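Local coordinates for enoyl-CoA hydratase/isomerase family protein (Ruegeria pomeroyi, PDB 3L3S) that probably acts as a hydro-lyase of the crotonase (enoyl-CoA hydratase/isomerase) superfamily, consistent with a role in fatty acid metabolism, at residues L98-C103 and A124-A129; A135-P140 and Y174-A179; S156-R161 and A182-R187. All blocks are in the same frame, centred on the assembly; numbering follows the deposited sequence.

How the interactions relate
Interaction 1 is the most central of the three, a buried, mostly apolar contact about 4 Å from the chain centre, where two helices end near the main sheet. Interaction 2, further out, is still buried but has R136 and D175 exposed at its rim; interaction 3 is partly buried. Only interaction 2 carries hydrogen bonds across its segments, an antiparallel backbone bridge; the others rest on aliphatic groups and backbone carbonyls. Interactions 2 and 3 share helix 176-182, with L184 packing on F137. Interaction 3 meets interaction 1 where A129 O takes a probable hydrogen bond from N186 N. All three touch the third subunit, interaction 2 through Y174 alone; 1 and 3 also meet the second.

Interaction 1. Residues L98-C103 and A124-A129; sequences LDLAHC and AACDLA
A buried and mainly apolar contact joins L100 and A101, at the end of helix 84-101, to A125 and C126, in the turn that leads from helix 118-124 into strand 128-131. It lies close to the centre of the crotonase-fold chain, and no hydrogen bond crosses it. The two backbones come nearest at A101 and A125, whose CA atoms are 4.9 Å apart. A101 meets the A125 carbonyl with its backbone and its methyl together: A101 CA approaches A125 O at 3.4 Å in a CA-H...O contact bent to 138° at the hydrogen, and A101 CB lies 3.7 Å from the same oxygen. L100 supplies the longer reach. With its CG anti to the backbone N (chi1 -179°), it extends one branch across the gap, and CD2 touches A125 CB at 4.0 Å. The same methyl comes within 4.4 Å of C126 SG, a looser apolar approach. D127 turns its carboxylate back toward the end of the helix, yet OD1 stops 4.3 Å from A101 O, and no bond joins them. Beyond A101 the chain leaves helical geometry at H102. L100 also packs on L42 of helix 32-45, I56 of strand 53-58 and T107 of strand 107-111, while L128 pairs through its backbone with T107 and A109. At the borders with other subunits, C126 O accepts a hydrogen bond from R162 of the second subunit and A101 packs on L228 of the third, so the contact sits between the central sheet, two helix ends and both neighbouring chains.

Interaction 2. Residues A135-P140 and Y174-A179; sequences ARFCLP and YDADWA
A single antiparallel beta bridge ties strand 137-138 to the residues that lead into helix 176-182. F137 and Y174 form its hydrogen-bonded pair: F137 N donates to Y174 O at 2.8 Å, and Y174 N returns a straighter bond to F137 O at 2.9 Å (167° at the hydrogen). Beside the bridge, R136 CA makes a CA-H...O contact with Y174 O. With CG anti to the carbonyl carbon (chi1 -51°), the F137 ring reaches the start of the helix. Its edge faces A176 CA and D175 O, and CE2 presses on the A179 methyl, CB, at 3.5 Å. Cutting F137 back to an alanine would probably leave the A179 methyl without its aromatic partner and open a gap against the first helical turn. D175 caps that turn, its OD1 taking W178 N at 3.3 Å from above the carboxylate plane. Y174 CD1 lies 3.5 Å above the W178 ring plane, over its centre, while Y174 OH bonds to E166. The bridge thus lies between strand 114-116, which pairs with R136 and C138, and helix 161-170, whose M167 touches Y174 and W178; L120 and M123 of helix 118-124 pack on F137.

Interaction 3. Residues S156-R161 and A182-R187; sequences SRVIGR and AGLINR
Two irregular backbones meet here, V158-I159 in the loop between helices 150-155 and 161-170, and A182-L184 where helix 176-182 ends. Their closest CA atoms are those of I159 and G183, 5.4 Å apart. G183, with its positive phi of 94°, is the C-prime residue of a Schellman motif: L184 N reaches back to A179 O and G183 N to L180 O, closing the helix. At these angles a beta carbon has little room beside the A182 carbonyl and V158 O, which suits glycine. Across the gap V158 O and G183 O approach to 2.9 Å; both are acceptors, so the pair is no bond, and no hydrogen bond links the two segments. Aliphatic side chains carry most of the contact. I159 CG2 is the busiest of them. With CG1 placed between the backbone N and carbonyl carbon (chi1 60°), CG2 stands anti to the carbonyl carbon and pushes into the helix end, 3.3 Å from A182 O. The same methyl packs on A182 CB at 3.8 Å and on L184 CB at 3.9 Å, so it is held between the last helical residue and the residue after the glycine. V158 makes the second link: its CG2 meets L184 CD1 at 4.0 Å, the two side chains crossing at a slant. Next to it, R157 NH2 bonds to H223 O of the third subunit. L184 also rests on L120 and M123 of helix 118-124, and I159 leans on V164 and M167 of helix 161-170. V158 packs on R162 of the second subunit, which places this pair of turns between three helices of its own chain and the neighbouring subunits.

Interaction 1. Residues L98-C103 and A124-A129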
loop_
_atom_site.group_PDB
_atom_site.type_symbol
_atom_site.label_atom_id
_atom_site.label_comp_id
_atom_site.label_asym_id
_atom_site.label_seq_id
_atom_site.Cartn_x
_atom_site.Cartn_y
_atom_site.Cartn_z
ATOM N N LEU B 98 -8.998 -1.975 18.248
ATOM C CA LEU B 98 -9.848 -1.128 17.410
ATOM C C LEU B 98 -9.775 0.295 17.954
ATOM O O LEU B 98 -9.343 1.211 17.248
ATOM C CB LEU B 98 -11.304 -1.616 17.449
ATOM C CG LEU B 98 -12.053 -1.969 16.157
ATOM C CD1 LEU B 98 -13.493 -2.370 16.495
ATOM C CD2 LEU B 98 -12.030 -0.809 15.162
ATOM N N ASP B 99 -10.109 0.430 19.241
ATOM C CA ASP B 99 -10.091 1.697 19.989
ATOM C C ASP B 99 -8.734 2.412 19.948
ATOM O O ASP B 99 -8.684 3.638 19.947
ATOM C CB ASP B 99 -10.428 1.431 21.463
ATOM C CG ASP B 99 -11.910 1.515 21.769
ATOM O OD1 ASP B 99 -12.760 1.514 20.843
ATOM O OD2 ASP B 99 -12.223 1.578 22.974
ATOM N N LEU B 100 -7.656 1.623 19.952
ATOM C CA LEU B 100 -6.279 2.113 19.919
ATOM C C LEU B 100 -5.861 2.636 18.540
ATOM O O LEU B 100 -5.139 3.636 18.441
ATOM C CB LEU B 100 -5.320 1.014 20.412
ATOM C CG LEU B 100 -3.817 1.309 20.476
ATOM C CD1 LEU B 100 -3.545 2.436 21.468
ATOM C CD2 LEU B 100 -3.041 0.058 20.834
ATOM N N ALA B 101 -6.321 1.970 17.484
ATOM C CA ALA B 101 -6.004 2.388 16.122
ATOM C C ALA B 101 -6.863 3.576 15.712
ATOM O O ALA B 101 -6.389 4.450 14.988
ATOM C CB ALA B 101 -6.169 1.241 15.152
ATOM N N HIS B 102 -8.097 3.625 16.224
ATOM C CA HIS B 102 -9.045 4.719 15.942
ATOM C C HIS B 102 -8.978 5.845 16.994
ATOM O O HIS B 102 -9.833 6.738 17.012
ATOM C CB HIS B 102 -10.492 4.199 15.853
ATOM C CG HIS B 102 -10.826 3.479 14.577
ATOM N ND1 HIS B 102 -9.954 3.374 13.513
ATOM C CD2 HIS B 102 -11.948 2.815 14.205
ATOM C CE1 HIS B 102 -10.522 2.676 12.545
ATOM N NE2 HIS B 102 -11.731 2.323 12.941
ATOM N N CYS B 103 -7.959 5.804 17.855
ATOM C CA CYS B 103 -7.758 6.806 18.908
ATOM C C CYS B 103 -7.317 8.144 18.304
ATOM O O CYS B 103 -6.296 8.202 17.628
ATOM C CB CYS B 103 -6.710 6.309 19.911
ATOM S SG CYS B 103 -6.314 7.439 21.273
ATOM N N ALA B 124 1.526 -2.677 15.815
ATOM C CA ALA B 124 0.924 -2.355 14.525
ATOM C C ALA B 124 -0.304 -1.455 14.642
ATOM O O ALA B 124 -0.565 -0.671 13.740
ATOM C CB ALA B 124 0.586 -3.615 13.767
ATOM N N ALA B 125 -1.004 -1.533 15.780
ATOM C CA ALA B 125 -2.197 -0.716 16.049
ATOM C C ALA B 125 -1.841 0.720 16.442
ATOM O O ALA B 125 -2.690 1.608 16.399
ATOM C CB ALA B 125 -3.066 -1.365 17.124
ATOM N N CYS B 126 -0.585 0.945 16.820
ATOM C CA CYS B 126 -0.125 2.290 17.170
ATOM C C CYS B 126 0.107 3.096 15.884
ATOM O O CYS B 126 0.364 2.509 14.833
ATOM C CB CYS B 126 1.160 2.245 18.003
ATOM S SG CYS B 126 0.973 1.555 19.679
ATOM N N ASP B 127 -0.028 4.423 15.961
ATOM C CA ASP B 127 0.174 5.305 14.805
ATOM C C ASP B 127 1.633 5.265 14.358
ATOM O O ASP B 127 1.928 5.138 13.158
ATOM C CB ASP B 127 -0.214 6.746 15.140
ATOM C CG ASP B 127 -1.695 6.909 15.437
ATOM O OD1 ASP B 127 -2.528 6.377 14.678
ATOM O OD2 ASP B 127 -2.023 7.584 16.433
ATOM N N LEU B 128 2.536 5.360 15.335
ATOM C CA LEU B 128 3.977 5.316 15.089
ATOM C C LEU B 128 4.687 4.178 15.860
ATOM O O LEU B 128 4.172 3.674 16.865
ATOM C CB LEU B 128 4.616 6.672 15.406
ATOM C CG LEU B 128 4.051 7.926 14.716
ATOM C CD1 LEU B 128 4.748 9.173 15.221
ATOM C CD2 LEU B 128 4.162 7.806 13.203
ATOM N N ALA B 129 5.841 3.748 15.351
ATOM C CA ALA B 129 6.624 2.678 15.970
ATOM C C ALA B 129 8.109 2.897 15.703
ATOM O O ALA B 129 8.524 3.090 14.556
ATOM C CB ALA B 129 6.188 1.310 15.448
#

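Interaction 2. Residues A135-P140 and Y174-A179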
loop_
_atom_site.group_PDB
_atom_site.type_symbol
_atom_site.label_atom_id
_atom_site.label_comp_id
_atom_site.label_asym_id
_atom_site.label_seq_id
_atom_site.Cartn_x
_atom_site.Cartn_y
_atom_site.Cartn_z
ATOM N N ALA B 135 15.648 -5.410 17.507
ATOM C CA ALA B 135 14.224 -5.723 17.448
ATOM C C ALA B 135 13.840 -6.714 16.348
ATOM O O ALA B 135 14.187 -6.530 15.175
ATOM C CB ALA B 135 13.401 -4.442 17.329
ATOM N N ARG B 136 13.198 -7.806 16.769
ATOM C CA ARG B 136 12.738 -8.856 15.865
ATOM C C ARG B 136 11.214 -8.879 15.854
ATOM O O ARG B 136 10.565 -8.411 16.792
ATOM C CB ARG B 136 13.338 -10.214 16.217
ATOM C CG ARG B 136 14.855 -10.305 15.986
ATOM C CD ARG B 136 15.436 -11.625 16.496
ATOM N NE ARG B 136 14.918 -11.991 17.820
ATOM C CZ ARG B 136 15.575 -11.865 18.972
ATOM N NH1 ARG B 136 16.812 -11.376 19.008
ATOM N NH2 ARG B 136 14.980 -12.230 20.100
ATOM N N PHE B 137 10.651 -9.303 14.724
ATOM C CA PHE B 137 9.204 -9.297 14.514
ATOM C C PHE B 137 8.714 -10.642 14.013
ATOM O O PHE B 137 9.289 -11.220 13.089
ATOM C CB PHE B 137 8.836 -8.171 13.523
ATOM C CG PHE B 137 9.422 -6.829 13.889
ATOM C CD1 PHE B 137 8.739 -5.966 14.760
ATOM C CD2 PHE B 137 10.706 -6.459 13.441
ATOM C CE1 PHE B 137 9.326 -4.747 15.187
ATOM C CE2 PHE B 137 11.305 -5.250 13.865
ATOM C CZ PHE B 137 10.619 -4.394 14.733
ATOM N N CYS B 138 7.605 -11.107 14.579
ATOM C CA CYS B 138 7.089 -12.412 14.212
ATOM C C CYS B 138 5.589 -12.583 14.345
ATOM O O CYS B 138 4.918 -11.848 15.071
ATOM C CB CYS B 138 7.782 -13.468 15.087
ATOM S SG CYS B 138 7.433 -15.176 14.683
ATOM N N LEU B 139 5.097 -13.569 13.591
ATOM C CA LEU B 139 3.711 -14.038 13.579
ATOM C C LEU B 139 3.917 -15.577 13.545
ATOM O O LEU B 139 3.857 -16.189 12.481
ATOM C CB LEU B 139 2.929 -13.536 12.348
ATOM C CG LEU B 139 2.473 -12.075 12.224
ATOM C CD1 LEU B 139 1.563 -11.912 11.014
ATOM C CD2 LEU B 139 1.753 -11.620 13.480
ATOM N N PRO B 140 4.121 -16.217 14.730
ATOM C CA PRO B 140 4.366 -17.660 14.891
ATOM C C PRO B 140 3.253 -18.712 14.961
ATOM O O PRO B 140 3.532 -19.849 15.346
ATOM C CB PRO B 140 5.197 -17.684 16.165
ATOM C CG PRO B 140 4.458 -16.701 17.023
ATOM C CD PRO B 140 4.089 -15.570 16.065
ATOM N N TYR B 174 11.683 -11.788 11.640
ATOM C CA TYR B 174 12.264 -10.787 10.754
ATOM C C TYR B 174 12.943 -9.716 11.575
ATOM O O TYR B 174 12.433 -9.342 12.628
ATOM C CB TYR B 174 11.161 -10.166 9.902
ATOM C CG TYR B 174 10.500 -11.132 8.940
ATOM C CD1 TYR B 174 10.963 -11.260 7.614
ATOM C CD2 TYR B 174 9.404 -11.917 9.342
ATOM C CE1 TYR B 174 10.344 -12.145 6.702
ATOM C CE2 TYR B 174 8.780 -12.809 8.443
ATOM C CZ TYR B 174 9.258 -12.911 7.128
ATOM O OH TYR B 174 8.659 -13.768 6.253
ATOM N N ASP B 175 14.064 -9.198 11.069
ATOM C CA ASP B 175 14.839 -8.166 11.769
ATOM C C ASP B 175 14.285 -6.739 11.636
ATOM O O ASP B 175 13.250 -6.529 11.000
ATOM C CB ASP B 175 16.344 -8.242 11.388
ATOM C CG ASP B 175 16.625 -8.045 9.880
ATOM O OD1 ASP B 175 15.690 -7.862 9.073
ATOM O OD2 ASP B 175 17.816 -8.073 9.499
ATOM N N ALA B 176 14.978 -5.776 12.241
ATOM C CA ALA B 176 14.592 -4.366 12.207
ATOM C C ALA B 176 14.711 -3.729 10.824
ATOM O O ALA B 176 13.894 -2.876 10.459
ATOM C CB ALA B 176 15.406 -3.573 13.218
ATOM N N ASP B 177 15.717 -4.160 10.062
ATOM C CA ASP B 177 15.963 -3.646 8.719
ATOM C C ASP B 177 14.855 -3.970 7.729
ATOM O O ASP B 177 14.448 -3.097 6.960
ATOM C CB ASP B 177 17.319 -4.108 8.194
ATOM C CG ASP B 177 18.476 -3.380 8.856
ATOM O OD1 ASP B 177 19.443 -4.053 9.273
ATOM O OD2 ASP B 177 18.430 -2.137 8.957
ATOM N N TRP B 178 14.318 -5.190 7.823
ATOM C CA TRP B 178 13.238 -5.664 6.954
ATOM C C TRP B 178 11.980 -4.890 7.317
ATOM O O TRP B 178 11.208 -4.519 6.444
ATOM C CB TRP B 178 13.009 -7.177 7.156
ATOM C CG TRP B 178 11.964 -7.822 6.260
ATOM C CD1 TRP B 178 12.180 -8.414 5.044
ATOM C CD2 TRP B 178 10.556 -7.939 6.516
ATOM N NE1 TRP B 178 10.997 -8.886 4.527
ATOM C CE2 TRP B 178 9.983 -8.610 5.405
ATOM C CE3 TRP B 178 9.716 -7.541 7.581
ATOM C CZ2 TRP B 178 8.597 -8.897 5.323
ATOM C CZ3 TRP B 178 8.333 -7.823 7.505
ATOM C CH2 TRP B 178 7.793 -8.496 6.378
ATOM N N ALA B 179 11.792 -4.682 8.620
ATOM C CA ALA B 179 10.645 -3.963 9.163
ATOM C C ALA B 179 10.612 -2.500 8.760
ATOM O O ALA B 179 9.534 -1.946 8.543
ATOM C CB ALA B 179 10.612 -4.083 10.651
#

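Interaction 3. Residues S156-R161 and A182-R187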
loop_
_atom_site.group_PDB
_atom_site.type_symbol
_atom_site.label_atom_id
_atom_site.label_comp_id
_atom_site.label_asym_id
_atom_site.label_seq_id
_atom_site.Cartn_x
_atom_site.Cartn_y
_atom_site.Cartn_z
ATOM N N SER B 156 -1.643 -6.142 8.471
ATOM C CA SER B 156 -2.004 -5.973 7.057
ATOM C C SER B 156 -2.304 -4.531 6.663
ATOM O O SER B 156 -2.367 -4.211 5.480
ATOM C CB SER B 156 -3.193 -6.845 6.688
ATOM O OG SER B 156 -4.333 -6.478 7.451
ATOM N N ARG B 157 -2.501 -3.674 7.664
ATOM C CA ARG B 157 -2.769 -2.271 7.415
ATOM C C ARG B 157 -1.505 -1.433 7.348
ATOM O O ARG B 157 -1.536 -0.323 6.812
ATOM C CB ARG B 157 -3.755 -1.708 8.443
ATOM C CG ARG B 157 -5.219 -1.668 7.953
ATOM C CD ARG B 157 -5.759 -3.053 7.627
ATOM N NE ARG B 157 -7.185 -3.049 7.322
ATOM C CZ ARG B 157 -7.915 -4.136 7.056
ATOM N NH1 ARG B 157 -7.366 -5.349 7.047
ATOM N NH2 ARG B 157 -9.210 -4.005 6.804
ATOM N N VAL B 158 -0.388 -1.980 7.838
ATOM C CA VAL B 158 0.879 -1.251 7.850
ATOM C C VAL B 158 1.996 -1.756 6.918
ATOM O O VAL B 158 3.043 -1.117 6.813
ATOM C CB VAL B 158 1.416 -1.019 9.309
ATOM C CG1 VAL B 158 0.383 -0.233 10.154
ATOM C CG2 VAL B 158 1.809 -2.335 9.988
ATOM N N ILE B 159 1.821 -2.931 6.316
ATOM C CA ILE B 159 2.808 -3.471 5.361
ATOM C C ILE B 159 2.071 -4.015 4.138
ATOM O O ILE B 159 0.870 -4.262 4.206
ATOM C CB ILE B 159 3.780 -4.567 5.969
ATOM C CG1 ILE B 159 3.028 -5.789 6.499
ATOM C CG2 ILE B 159 4.637 -3.980 7.061
ATOM C CD1 ILE B 159 3.936 -6.891 7.031
ATOM N N GLY B 160 2.799 -4.229 3.041
ATOM C CA GLY B 160 2.218 -4.723 1.793
ATOM C C GLY B 160 1.633 -6.125 1.850
ATOM O O GLY B 160 1.965 -6.890 2.757
ATOM N N ARG B 161 0.791 -6.467 0.870
ATOM C CA ARG B 161 0.135 -7.778 0.808
ATOM C C ARG B 161 1.093 -8.982 0.741
ATOM O O ARG B 161 0.772 -10.043 1.254
ATOM C CB ARG B 161 -0.881 -7.824 -0.342
ATOM C CG ARG B 161 -1.855 -9.003 -0.282
ATOM C CD ARG B 161 -2.719 -9.101 -1.526
ATOM N NE ARG B 161 -3.857 -8.181 -1.510
ATOM C CZ ARG B 161 -5.126 -8.553 -1.346
ATOM N NH1 ARG B 161 -5.448 -9.836 -1.174
ATOM N NH2 ARG B 161 -6.082 -7.637 -1.369
ATOM N N ALA B 182 9.690 -2.422 5.077
ATOM C CA ALA B 182 8.314 -2.863 4.860
ATOM C C ALA B 182 7.258 -1.872 5.357
ATOM O O ALA B 182 6.109 -1.920 4.921
ATOM C CB ALA B 182 8.096 -4.232 5.499
ATOM N N GLY B 183 7.657 -0.994 6.274
ATOM C CA GLY B 183 6.746 -0.019 6.842
ATOM C C GLY B 183 6.113 -0.489 8.134
ATOM O O GLY B 183 5.058 0.001 8.518
ATOM N N LEU B 184 6.754 -1.448 8.796
ATOM C CA LEU B 184 6.267 -1.999 10.062
ATOM C C LEU B 184 6.650 -1.050 11.196
ATOM O O LEU B 184 5.922 -0.928 12.178
ATOM C CB LEU B 184 6.832 -3.408 10.258
ATOM C CG LEU B 184 6.357 -4.415 11.308
ATOM C CD1 LEU B 184 4.822 -4.571 11.310
ATOM C CD2 LEU B 184 7.028 -5.750 11.019
ATOM N N ILE B 185 7.795 -0.381 11.035
ATOM C CA ILE B 185 8.282 0.623 11.982
ATOM C C ILE B 185 8.618 1.891 11.186
ATOM O O ILE B 185 8.754 1.828 9.961
ATOM C CB ILE B 185 9.515 0.141 12.815
ATOM C CG1 ILE B 185 10.597 -0.444 11.901
ATOM C CG2 ILE B 185 9.058 -0.830 13.906
ATOM C CD1 ILE B 185 11.914 -0.779 12.559
ATOM N N ASN B 186 8.767 3.020 11.880
ATOM C CA ASN B 186 9.061 4.310 11.244
ATOM C C ASN B 186 10.534 4.676 11.063
ATOM O O ASN B 186 10.898 5.284 10.047
ATOM C CB ASN B 186 8.360 5.446 11.992
ATOM C CG ASN B 186 6.847 5.380 11.881
ATOM O OD1 ASN B 186 6.246 5.998 10.997
ATOM N ND2 ASN B 186 6.223 4.629 12.777
ATOM N N ARG B 187 11.371 4.329 12.046
ATOM C CA ARG B 187 12.797 4.645 12.013
ATOM C C ARG B 187 13.564 3.718 12.947
ATOM O O ARG B 187 13.027 3.279 13.962
ATOM C CB ARG B 187 13.005 6.111 12.432
ATOM C CG ARG B 187 14.305 6.760 11.992
ATOM C CD ARG B 187 14.292 8.265 12.284
ATOM N NE ARG B 187 15.587 8.876 11.971
ATOM C CZ ARG B 187 15.965 10.102 12.330
ATOM N NH1 ARG B 187 15.150 10.895 13.021
ATOM N NH2 ARG B 187 17.190 10.520 12.036
#